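Long-range contacts in DUF5636 domain-containing protein (Legionella pneumophila subsp. pneumophila str. Philadelphia 1, PDB 4RD8), which is of unknown function but folds as a compact, all-alpha single chain of the DUF5636 family: residues L21-L30 with D159-H167; Q29-Y37 with K141-I152. The protein carries 3 engineered substitutions. One frame throughout, in Å; residues are numbered along the deposited sequence.

Contact 1. Residues L21-L30 with D159-H167; sequences LLQNEPFIQL and DRIYKKLGH
Phe27 points the rim of its ring at the backbone carbonyls of Arg160 and Ile161 in helix 157-162: CD1 lies 3.6 Å from Arg160 O, and Ile161 O is also met at the ring edge, near its plane. CE1 reaches Lys164 CB at 3.7 Å. Leu21 completes this cluster from the preceding short helix, its CD2 set over one face of the Phe27 ring, toward the rim, and 3.7 Å from Lys164 CD. The lysine is extended beyond CG, and its methylene chain thereby runs past both apolar residues. One turn further along helix 25-38, Leu30 CD1 packs at 3.8 Å on Ile161 CG1, the two side chains crossing at about a right angle.

Behind this layer, Asn24 N-caps the helix. With its CG anti to the backbone N (chi1 -168°), OD1 accepts from Phe27 N at 3.0 Å, the donor standing above the carbonyl plane, while ND2 is held by Glu20. On the facing side Ser170 OG bonds Lys164 O, and Ile161 and Leu165 rest on Trp135 of helix 130-144.

No hydrogen bond or salt bridge spans the two segments. Their association therefore rests on apolar packing, with the C-H edge of the Phe27 ring turned to two carbonyl oxygens.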
loop_
_atom_site.group_PDB
_atom_site.type_symbol
_atom_site.label_atom_id
_atom_site.label_comp_id
_atom_site.label_asym_id
_atom_site.label_seq_id
_atom_site.Cartn_x
_atom_site.Cartn_y
_atom_site.Cartn_z
ATOM N N LEU A 21 -17.647 -6.069 11.205
ATOM C CA LEU A 21 -16.674 -6.535 10.222
ATOM C C LEU A 21 -16.475 -8.042 10.324
ATOM O O LEU A 21 -16.276 -8.714 9.313
ATOM C CB LEU A 21 -15.338 -5.794 10.340
ATOM C CG LEU A 21 -15.301 -4.360 9.798
ATOM C CD1 LEU A 21 -13.886 -3.790 9.889
ATOM C CD2 LEU A 21 -15.839 -4.298 8.360
ATOM N N LEU A 22 -16.549 -8.568 11.546
ATOM C CA LEU A 22 -16.409 -10.003 11.778
ATOM C C LEU A 22 -17.497 -10.795 11.064
ATOM O O LEU A 22 -17.285 -11.953 10.691
ATOM C CB LEU A 22 -16.465 -10.316 13.272
ATOM C CG LEU A 22 -16.244 -11.789 13.611
ATOM C CD1 LEU A 22 -14.963 -12.276 12.942
ATOM C CD2 LEU A 22 -16.182 -12.002 15.113
ATOM N N GLN A 23 -18.655 -10.164 10.877
ATOM C CA GLN A 23 -19.798 -10.826 10.255
ATOM C C GLN A 23 -19.943 -10.450 8.787
ATOM O O GLN A 23 -20.888 -10.886 8.116
ATOM C CB GLN A 23 -21.094 -10.485 10.997
ATOM C CG GLN A 23 -21.070 -10.795 12.498
ATOM C CD GLN A 23 -20.656 -12.228 12.815
ATOM O OE1 GLN A 23 -20.928 -13.156 12.046
ATOM N NE2 GLN A 23 -20.001 -12.415 13.958
ATOM N N ASN A 24 -19.012 -9.635 8.306
ATOM C CA ASN A 24 -19.064 -9.121 6.948
ATOM C C ASN A 24 -18.261 -10.030 6.024
ATOM O O ASN A 24 -17.072 -9.813 5.817
ATOM C CB ASN A 24 -18.515 -7.689 6.922
ATOM C CG ASN A 24 -18.792 -6.974 5.615
ATOM O OD1 ASN A 24 -18.690 -7.561 4.542
ATOM N ND2 ASN A 24 -19.135 -5.688 5.701
ATOM N N GLU A 25 -18.912 -11.049 5.474
ATOM C CA GLU A 25 -18.213 -12.012 4.624
ATOM C C GLU A 25 -17.546 -11.397 3.382
ATOM O O GLU A 25 -16.422 -11.778 3.041
ATOM C CB GLU A 25 -19.121 -13.191 4.251
ATOM C CG GLU A 25 -19.635 -13.989 5.461
ATOM C CD GLU A 25 -18.532 -14.719 6.235
ATOM O OE1 GLU A 25 -17.381 -14.805 5.748
ATOM O OE2 GLU A 25 -18.823 -15.222 7.343
ATOM N N PRO A 26 -18.225 -10.454 2.697
ATOM C CA PRO A 26 -17.526 -9.874 1.543
ATOM C C PRO A 26 -16.246 -9.141 1.944
ATOM O O PRO A 26 -15.254 -9.215 1.212
ATOM C CB PRO A 26 -18.558 -8.901 0.968
ATOM C CG PRO A 26 -19.884 -9.547 1.310
ATOM C CD PRO A 26 -19.659 -10.090 2.706
ATOM N N PHE A 27 -16.260 -8.461 3.088
ATOM C CA PHE A 27 -15.061 -7.782 3.561
ATOM C C PHE A 27 -13.954 -8.786 3.846
ATOM O O PHE A 27 -12.802 -8.583 3.450
ATOM C CB PHE A 27 -15.351 -6.970 4.816
ATOM C CG PHE A 27 -14.129 -6.344 5.427
ATOM C CD1 PHE A 27 -13.498 -5.270 4.809
ATOM C CD2 PHE A 27 -13.616 -6.818 6.625
ATOM C CE1 PHE A 27 -12.382 -4.675 5.377
ATOM C CE2 PHE A 27 -12.494 -6.242 7.195
ATOM C CZ PHE A 27 -11.871 -5.166 6.574
ATOM N N ILE A 28 -14.312 -9.865 4.538
ATOM C CA ILE A 28 -13.351 -10.893 4.906
ATOM C C ILE A 28 -12.739 -11.494 3.651
ATOM O O ILE A 28 -11.535 -11.731 3.595
ATOM C CB ILE A 28 -14.009 -12.007 5.760
ATOM C CG1 ILE A 28 -14.439 -11.449 7.119
ATOM C CG2 ILE A 28 -13.054 -13.177 5.956
ATOM C CD1 ILE A 28 -15.372 -12.374 7.911
ATOM N N GLN A 29 -13.575 -11.738 2.643
ATOM C CA GLN A 29 -13.102 -12.300 1.378
ATOM C C GLN A 29 -12.118 -11.348 0.692
ATOM O O GLN A 29 -11.079 -11.783 0.195
ATOM C CB GLN A 29 -14.277 -12.615 0.452
ATOM C CG GLN A 29 -13.872 -13.096 -0.949
ATOM C CD GLN A 29 -13.157 -14.443 -0.952
ATOM O OE1 GLN A 29 -13.087 -15.133 0.068
ATOM N NE2 GLN A 29 -12.629 -14.828 -2.114
ATOM N N LEU A 30 -12.436 -10.053 0.692
ATOM C CA LEU A 30 -11.561 -9.059 0.077
ATOM C C LEU A 30 -10.200 -9.024 0.769
ATOM O O LEU A 30 -9.163 -8.984 0.100
ATOM C CB LEU A 30 -12.222 -7.677 0.084
ATOM C CG LEU A 30 -13.462 -7.530 -0.819
ATOM C CD1 LEU A 30 -14.096 -6.161 -0.618
ATOM C CD2 LEU A 30 -13.122 -7.742 -2.292
ATOM N N ASP A 159 -13.242 2.865 0.011
ATOM C CA ASP A 159 -14.391 2.737 0.901
ATOM C C ASP A 159 -14.630 1.306 1.397
ATOM O O ASP A 159 -14.958 1.099 2.565
ATOM C CB ASP A 159 -15.670 3.244 0.224
ATOM C CG ASP A 159 -15.681 4.752 0.036
ATOM O OD1 ASP A 159 -14.790 5.440 0.566
ATOM O OD2 ASP A 159 -16.602 5.252 -0.640
ATOM N N ARG A 160 -14.493 0.327 0.508
ATOM C CA ARG A 160 -14.848 -1.053 0.857
ATOM C C ARG A 160 -13.778 -1.794 1.654
ATOM O O ARG A 160 -14.069 -2.791 2.319
ATOM C CB ARG A 160 -15.175 -1.859 -0.397
ATOM C CG ARG A 160 -16.483 -1.475 -1.042
ATOM C CD ARG A 160 -16.821 -2.443 -2.145
ATOM N NE ARG A 160 -17.991 -2.001 -2.897
ATOM C CZ ARG A 160 -18.874 -2.821 -3.459
ATOM N NH1 ARG A 160 -18.730 -4.133 -3.344
ATOM N NH2 ARG A 160 -19.904 -2.324 -4.133
ATOM N N ILE A 161 -12.535 -1.338 1.547
ATOM C CA ILE A 161 -11.435 -2.030 2.213
ATOM C C ILE A 161 -10.594 -1.127 3.123
ATOM O O ILE A 161 -10.588 -1.288 4.352
ATOM C CB ILE A 161 -10.513 -2.748 1.194
ATOM C CG1 ILE A 161 -11.340 -3.608 0.217
ATOM C CG2 ILE A 161 -9.525 -3.626 1.927
ATOM C CD1 ILE A 161 -10.558 -4.020 -1.042
ATOM N N TYR A 162 -9.883 -0.180 2.524
ATOM C CA TYR A 162 -8.931 0.657 3.265
ATOM C C TYR A 162 -9.533 1.368 4.475
ATOM O O TYR A 162 -9.001 1.282 5.575
ATOM C CB TYR A 162 -8.313 1.681 2.321
ATOM C CG TYR A 162 -7.260 2.583 2.943
ATOM C CD1 TYR A 162 -5.942 2.158 3.070
ATOM C CD2 TYR A 162 -7.572 3.862 3.350
ATOM C CE1 TYR A 162 -4.962 2.998 3.604
ATOM C CE2 TYR A 162 -6.601 4.711 3.896
ATOM C CZ TYR A 162 -5.295 4.264 4.016
ATOM O OH TYR A 162 -4.341 5.116 4.548
ATOM N N LYS A 163 -10.643 2.071 4.287
ATOM C CA LYS A 163 -11.239 2.820 5.397
ATOM C C LYS A 163 -11.616 1.930 6.552
ATOM O O LYS A 163 -11.541 2.347 7.704
ATOM C CB LYS A 163 -12.466 3.631 4.950
ATOM C CG LYS A 163 -12.143 4.777 3.989
ATOM C CD LYS A 163 -13.422 5.562 3.669
ATOM C CE LYS A 163 -13.153 6.776 2.815
ATOM N NZ LYS A 163 -14.439 7.480 2.517
ATOM N N LYS A 164 -12.011 0.699 6.251
ATOM C CA LYS A 164 -12.447 -0.203 7.301
ATOM C C LYS A 164 -11.285 -0.677 8.148
ATOM O O LYS A 164 -11.493 -1.126 9.274
ATOM C CB LYS A 164 -13.274 -1.370 6.726
ATOM C CG LYS A 164 -14.475 -0.858 5.930
ATOM C CD LYS A 164 -15.500 -1.935 5.569
ATOM C CE LYS A 164 -16.644 -1.323 4.762
ATOM N NZ LYS A 164 -17.747 -2.286 4.443
ATOM N N LEU A 165 -10.069 -0.537 7.626
ATOM C CA LEU A 165 -8.865 -0.875 8.386
ATOM C C LEU A 165 -8.628 0.108 9.526
ATOM O O LEU A 165 -7.870 -0.178 10.457
ATOM C CB LEU A 165 -7.626 -0.939 7.482
ATOM C CG LEU A 165 -7.673 -1.986 6.372
ATOM C CD1 LEU A 165 -6.384 -1.922 5.527
ATOM C CD2 LEU A 165 -7.874 -3.391 6.953
ATOM N N GLY A 166 -9.291 1.260 9.467
ATOM C CA GLY A 166 -9.209 2.236 10.536
ATOM C C GLY A 166 -10.388 2.184 11.493
ATOM O O GLY A 166 -10.472 2.966 12.436
ATOM N N HIS A 167 -11.331 1.287 11.227
ATOM C CA HIS A 167 -12.494 1.134 12.085
ATOM C C HIS A 167 -12.105 0.240 13.248
ATOM O O HIS A 167 -11.339 -0.710 13.078
ATOM C CB HIS A 167 -13.655 0.493 11.320
ATOM C CG HIS A 167 -14.961 0.585 12.024
ATOM N ND1 HIS A 167 -15.315 -0.238 13.078
ATOM C CD2 HIS A 167 -16.034 1.405 11.827
ATOM C CE1 HIS A 167 -16.529 0.069 13.494
ATOM N NE2 HIS A 167 -16.985 1.058 12.750
#

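Contact 2. Residues Q29-Y37 with K141-I152; sequences QLCTKIENY and KRKKDSSFLENI. Unlike the reference sequence in segment 141-152: Arg142 (reference Gln).
Lys33 of helix 25-38 grips the loop that follows helix 130-144 and includes a type I' turn from Leu149 to Ile152, a helix packed against an interhelical loop of this all-alpha fold. The packed side is aromatic and aliphatic. Tyr37 CB sits 3.4 Å from Phe148 CE1, and the two rings meet obliquely, their planes at 57°. Lys141 CG lies over one face of the Tyr37 ring in a CH-pi contact, 4.0 Å from the centroid; it also covers one face of Phe148, whose opposite face takes Leu149 CD2. Ile34 CG1 touches both Phe148 CZ and Leu149 CD2, and Leu30 CD2 abuts Leu149 O. Beyond this core, Tyr37 OH bonds Gln47 of helix 41-61.

The other side is polar and more exposed, with a water joining Lys33 NZ to Ser147 OG. Bends at chi2, chi3 and chi4 wrap the Lys33 chain round Phe148 O, and NZ donates to Ser147 O at 2.8 Å and weakly to Phe148 O. Its salt bridge to Glu150 would be expected to stabilise the ionised carboxylate. Glu150 OE2 is shared by two donors arriving from opposite faces of the carboxylate plane: Lys33 NZ at 2.7 Å on the anti side, and Gln29 NE2 at 3.1 Å from above that plane, in a nearly straight bond of 177°.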
loop_
_atom_site.group_PDB
_atom_site.type_symbol
_atom_site.label_atom_id
_atom_site.label_comp_id
_atom_site.label_asym_id
_atom_site.label_seq_id
_atom_site.Cartn_x
_atom_site.Cartn_y
_atom_site.Cartn_z
ATOM N N GLN A 29 -13.575 -11.738 2.643
ATOM C CA GLN A 29 -13.102 -12.300 1.378
ATOM C C GLN A 29 -12.118 -11.348 0.692
ATOM O O GLN A 29 -11.079 -11.783 0.195
ATOM C CB GLN A 29 -14.277 -12.615 0.452
ATOM C CG GLN A 29 -13.872 -13.096 -0.949
ATOM C CD GLN A 29 -13.157 -14.443 -0.952
ATOM O OE1 GLN A 29 -13.087 -15.133 0.068
ATOM N NE2 GLN A 29 -12.629 -14.828 -2.114
ATOM N N LEU A 30 -12.436 -10.053 0.692
ATOM C CA LEU A 30 -11.561 -9.059 0.077
ATOM C C LEU A 30 -10.200 -9.024 0.769
ATOM O O LEU A 30 -9.163 -8.984 0.100
ATOM C CB LEU A 30 -12.222 -7.677 0.084
ATOM C CG LEU A 30 -13.462 -7.530 -0.819
ATOM C CD1 LEU A 30 -14.096 -6.161 -0.618
ATOM C CD2 LEU A 30 -13.122 -7.742 -2.292
ATOM N N CYS A 31 -10.197 -9.056 2.100
ATOM C CA CYS A 31 -8.936 -9.055 2.848
ATOM C C CYS A 31 -8.129 -10.319 2.589
ATOM O O CYS A 31 -6.899 -10.274 2.506
ATOM C CB CYS A 31 -9.187 -8.918 4.353
ATOM S SG CYS A 31 -9.831 -7.305 4.852
ATOM N N THR A 32 -8.824 -11.446 2.495
ATOM C CA THR A 32 -8.174 -12.721 2.270
ATOM C C THR A 32 -7.481 -12.717 0.915
ATOM O O THR A 32 -6.351 -13.194 0.789
ATOM C CB THR A 32 -9.188 -13.862 2.356
ATOM O OG1 THR A 32 -9.766 -13.863 3.666
ATOM C CG2 THR A 32 -8.524 -15.200 2.087
ATOM N N LYS A 33 -8.145 -12.155 -0.094
ATOM C CA LYS A 33 -7.554 -12.062 -1.427
ATOM C C LYS A 33 -6.291 -11.186 -1.411
ATOM O O LYS A 33 -5.273 -11.547 -2.015
ATOM C CB LYS A 33 -8.588 -11.541 -2.434
ATOM C CG LYS A 33 -9.775 -12.482 -2.643
ATOM C CD LYS A 33 -9.358 -13.774 -3.315
ATOM C CE LYS A 33 -9.071 -13.576 -4.795
ATOM N NZ LYS A 33 -10.318 -13.411 -5.589
ATOM N N ILE A 34 -6.356 -10.059 -0.709
ATOM C CA ILE A 34 -5.203 -9.164 -0.574
ATOM C C ILE A 34 -4.046 -9.868 0.119
ATOM O O ILE A 34 -2.905 -9.794 -0.336
ATOM C CB ILE A 34 -5.582 -7.874 0.175
ATOM C CG1 ILE A 34 -6.490 -7.031 -0.717
ATOM C CG2 ILE A 34 -4.342 -7.086 0.578
ATOM C CD1 ILE A 34 -7.034 -5.793 -0.032
ATOM N N GLU A 35 -4.347 -10.575 1.205
ATOM C CA GLU A 35 -3.316 -11.275 1.965
ATOM C C GLU A 35 -2.651 -12.316 1.079
ATOM O O GLU A 35 -1.431 -12.456 1.075
ATOM C CB GLU A 35 -3.924 -11.948 3.200
ATOM C CG GLU A 35 -2.905 -12.480 4.187
ATOM C CD GLU A 35 -3.527 -13.412 5.204
ATOM O OE1 GLU A 35 -4.413 -14.204 4.811
ATOM O OE2 GLU A 35 -3.135 -13.355 6.392
ATOM N N ASN A 36 -3.461 -13.037 0.311
ATOM C CA ASN A 36 -2.945 -14.101 -0.537
ATOM C C ASN A 36 -2.115 -13.565 -1.700
ATOM O O ASN A 36 -1.204 -14.238 -2.177
ATOM C CB ASN A 36 -4.092 -14.976 -1.055
ATOM C CG ASN A 36 -4.645 -15.903 0.012
ATOM O OD1 ASN A 36 -3.985 -16.176 1.016
ATOM N ND2 ASN A 36 -5.858 -16.401 -0.208
ATOM N N TYR A 37 -2.448 -12.359 -2.148
ATOM C CA TYR A 37 -1.728 -11.696 -3.229
ATOM C C TYR A 37 -0.361 -11.208 -2.737
ATOM O O TYR A 37 0.670 -11.530 -3.318
ATOM C CB TYR A 37 -2.572 -10.540 -3.802
ATOM C CG TYR A 37 -1.789 -9.585 -4.688
ATOM C CD1 TYR A 37 -1.285 -9.994 -5.916
ATOM C CD2 TYR A 37 -1.549 -8.279 -4.284
ATOM C CE1 TYR A 37 -0.564 -9.123 -6.723
ATOM C CE2 TYR A 37 -0.829 -7.404 -5.074
ATOM C CZ TYR A 37 -0.343 -7.826 -6.293
ATOM O OH TYR A 37 0.375 -6.957 -7.075
ATOM N N LYS A 141 -3.273 -4.545 -9.418
ATOM C CA LYS A 141 -3.678 -5.939 -9.593
ATOM C C LYS A 141 -5.160 -6.010 -9.967
ATOM O O LYS A 141 -5.529 -6.697 -10.918
ATOM C CB LYS A 141 -3.404 -6.753 -8.322
ATOM C CG LYS A 141 -3.823 -8.220 -8.402
ATOM C CD LYS A 141 -3.123 -8.961 -9.515
ATOM C CE LYS A 141 -3.409 -10.458 -9.418
ATOM N NZ LYS A 141 -2.655 -11.229 -10.435
ATOM N N ARG A 142 -5.999 -5.274 -9.241
ATOM C CA ARG A 142 -7.444 -5.298 -9.514
ATOM C C ARG A 142 -7.773 -4.755 -10.907
ATOM O O ARG A 142 -8.673 -5.270 -11.586
ATOM C CB ARG A 142 -8.216 -4.547 -8.415
ATOM C CG ARG A 142 -9.740 -4.625 -8.558
ATOM C CD ARG A 142 -10.251 -3.491 -9.419
ATOM N NE ARG A 142 -11.643 -3.648 -9.842
ATOM C CZ ARG A 142 -12.036 -4.001 -11.060
ATOM N NH1 ARG A 142 -11.147 -4.280 -12.012
ATOM N NH2 ARG A 142 -13.334 -4.083 -11.330
ATOM N N LYS A 143 -7.051 -3.726 -11.340
ATOM C CA LYS A 143 -7.255 -3.197 -12.688
ATOM C C LYS A 143 -6.894 -4.232 -13.744
ATOM O O LYS A 143 -7.521 -4.299 -14.805
ATOM C CB LYS A 143 -6.464 -1.898 -12.898
ATOM C CG LYS A 143 -6.918 -0.744 -12.006
ATOM C CD LYS A 143 -6.105 0.515 -12.282
ATOM C CE LYS A 143 -6.392 1.062 -13.672
ATOM N NZ LYS A 143 -5.375 2.070 -14.099
ATOM N N LYS A 144 -5.892 -5.057 -13.451
ATOM C CA LYS A 144 -5.482 -6.102 -14.387
ATOM C C LYS A 144 -6.476 -7.260 -14.340
ATOM O O LYS A 144 -6.907 -7.768 -15.370
ATOM C CB LYS A 144 -4.073 -6.614 -14.047
ATOM C CG LYS A 144 -3.511 -7.656 -15.014
ATOM C CD LYS A 144 -2.884 -7.006 -16.242
ATOM C CE LYS A 144 -2.349 -8.054 -17.220
ATOM N N ASP A 145 -6.855 -7.645 -13.127
ATOM C CA ASP A 145 -7.644 -8.844 -12.899
ATOM C C ASP A 145 -8.782 -8.512 -11.948
ATOM O O ASP A 145 -8.581 -8.468 -10.736
ATOM C CB ASP A 145 -6.745 -9.914 -12.282
ATOM C CG ASP A 145 -7.492 -11.186 -11.933
ATOM O OD1 ASP A 145 -8.632 -11.373 -12.407
ATOM O OD2 ASP A 145 -6.929 -12.011 -11.181
ATOM N N SER A 146 -9.972 -8.263 -12.490
ATOM C CA SER A 146 -11.101 -7.839 -11.660
ATOM C C SER A 146 -11.480 -8.865 -10.596
ATOM O O SER A 146 -11.940 -8.497 -9.515
ATOM C CB SER A 146 -12.324 -7.529 -12.522
ATOM O OG SER A 146 -12.727 -8.666 -13.260
ATOM N N SER A 147 -11.285 -10.144 -10.910
ATOM C CA SER A 147 -11.632 -11.231 -9.991
ATOM C C SER A 147 -10.837 -11.190 -8.692
ATOM O O SER A 147 -11.258 -11.754 -7.687
ATOM C CB SER A 147 -11.471 -12.594 -10.673
ATOM O OG SER A 147 -10.108 -12.920 -10.885
ATOM N N PHE A 148 -9.687 -10.532 -8.729
ATOM C CA PHE A 148 -8.857 -10.373 -7.543
ATOM C C PHE A 148 -9.652 -9.776 -6.388
ATOM O O PHE A 148 -9.599 -10.274 -5.264
ATOM C CB PHE A 148 -7.647 -9.499 -7.872
ATOM C CG PHE A 148 -6.881 -9.028 -6.667
ATOM C CD1 PHE A 148 -6.446 -9.930 -5.706
ATOM C CD2 PHE A 148 -6.570 -7.688 -6.509
ATOM C CE1 PHE A 148 -5.734 -9.501 -4.609
ATOM C CE2 PHE A 148 -5.847 -7.246 -5.410
ATOM C CZ PHE A 148 -5.428 -8.159 -4.456
ATOM N N LEU A 149 -10.397 -8.710 -6.661
ATOM C CA LEU A 149 -11.213 -8.095 -5.614
ATOM C C LEU A 149 -12.699 -8.321 -5.878
ATOM O O LEU A 149 -13.527 -7.443 -5.619
ATOM C CB LEU A 149 -10.885 -6.611 -5.431
ATOM C CG LEU A 149 -9.445 -6.321 -4.988
ATOM C CD1 LEU A 149 -9.210 -4.824 -4.718
ATOM C CD2 LEU A 149 -9.094 -7.162 -3.742
ATOM N N GLU A 150 -13.013 -9.509 -6.393
ATOM C CA GLU A 150 -14.392 -9.969 -6.531
ATOM C C GLU A 150 -15.224 -8.993 -7.364
ATOM O O GLU A 150 -16.427 -8.835 -7.146
ATOM C CB GLU A 150 -15.021 -10.198 -5.154
ATOM C CG GLU A 150 -14.124 -11.011 -4.209
ATOM C CD GLU A 150 -13.929 -12.441 -4.666
ATOM O OE1 GLU A 150 -14.908 -13.061 -5.140
ATOM O OE2 GLU A 150 -12.797 -12.955 -4.545
ATOM N N ASN A 151 -14.556 -8.349 -8.320
ATOM C CA ASN A 151 -15.200 -7.444 -9.271
ATOM C C ASN A 151 -15.865 -6.222 -8.642
ATOM O O ASN A 151 -16.841 -5.692 -9.192
ATOM C CB ASN A 151 -16.202 -8.194 -10.153
ATOM C CG ASN A 151 -16.412 -7.514 -11.488
ATOM O OD1 ASN A 151 -15.559 -6.750 -11.944
ATOM N ND2 ASN A 151 -17.549 -7.772 -12.113
ATOM N N ILE A 152 -15.358 -5.775 -7.496
ATOM C CA ILE A 152 -15.796 -4.489 -6.957
ATOM C C ILE A 152 -15.270 -3.410 -7.907
ATOM O O ILE A 152 -14.254 -3.619 -8.578
ATOM C CB ILE A 152 -15.322 -4.222 -5.501
ATOM C CG1 ILE A 152 -13.801 -4.082 -5.417
ATOM C CG2 ILE A 152 -15.814 -5.316 -4.566
ATOM C CD1 ILE A 152 -13.327 -3.528 -4.072
HETATM O O HOH W 1 -8.870 -14.007 -8.358
#

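How the contacts relate
From the N terminus, the chain enters contact 1 with the short helix 19-22 and the start of helix 25-38, then runs into contact 2 along the same helix, Gln29 and Leu30 serving both. Helices 41-61, 69-85 and 103-111 follow before helix 130-144 and its loop return to close contact 2 across 103 residues. Helix 157-162 comes next and closes contact 1, so the smaller loop lies within the larger. Helix 25-38 thus binds two consecutive elements, and these also meet each other, Ile161 CD1 lying 4.0 Å from Leu149 CD1. Separately, Ile161 CG2 of helix 157-162 reaches Ile34 CD1 of helix 25-38 at 3.8 Å, merging the two interfaces.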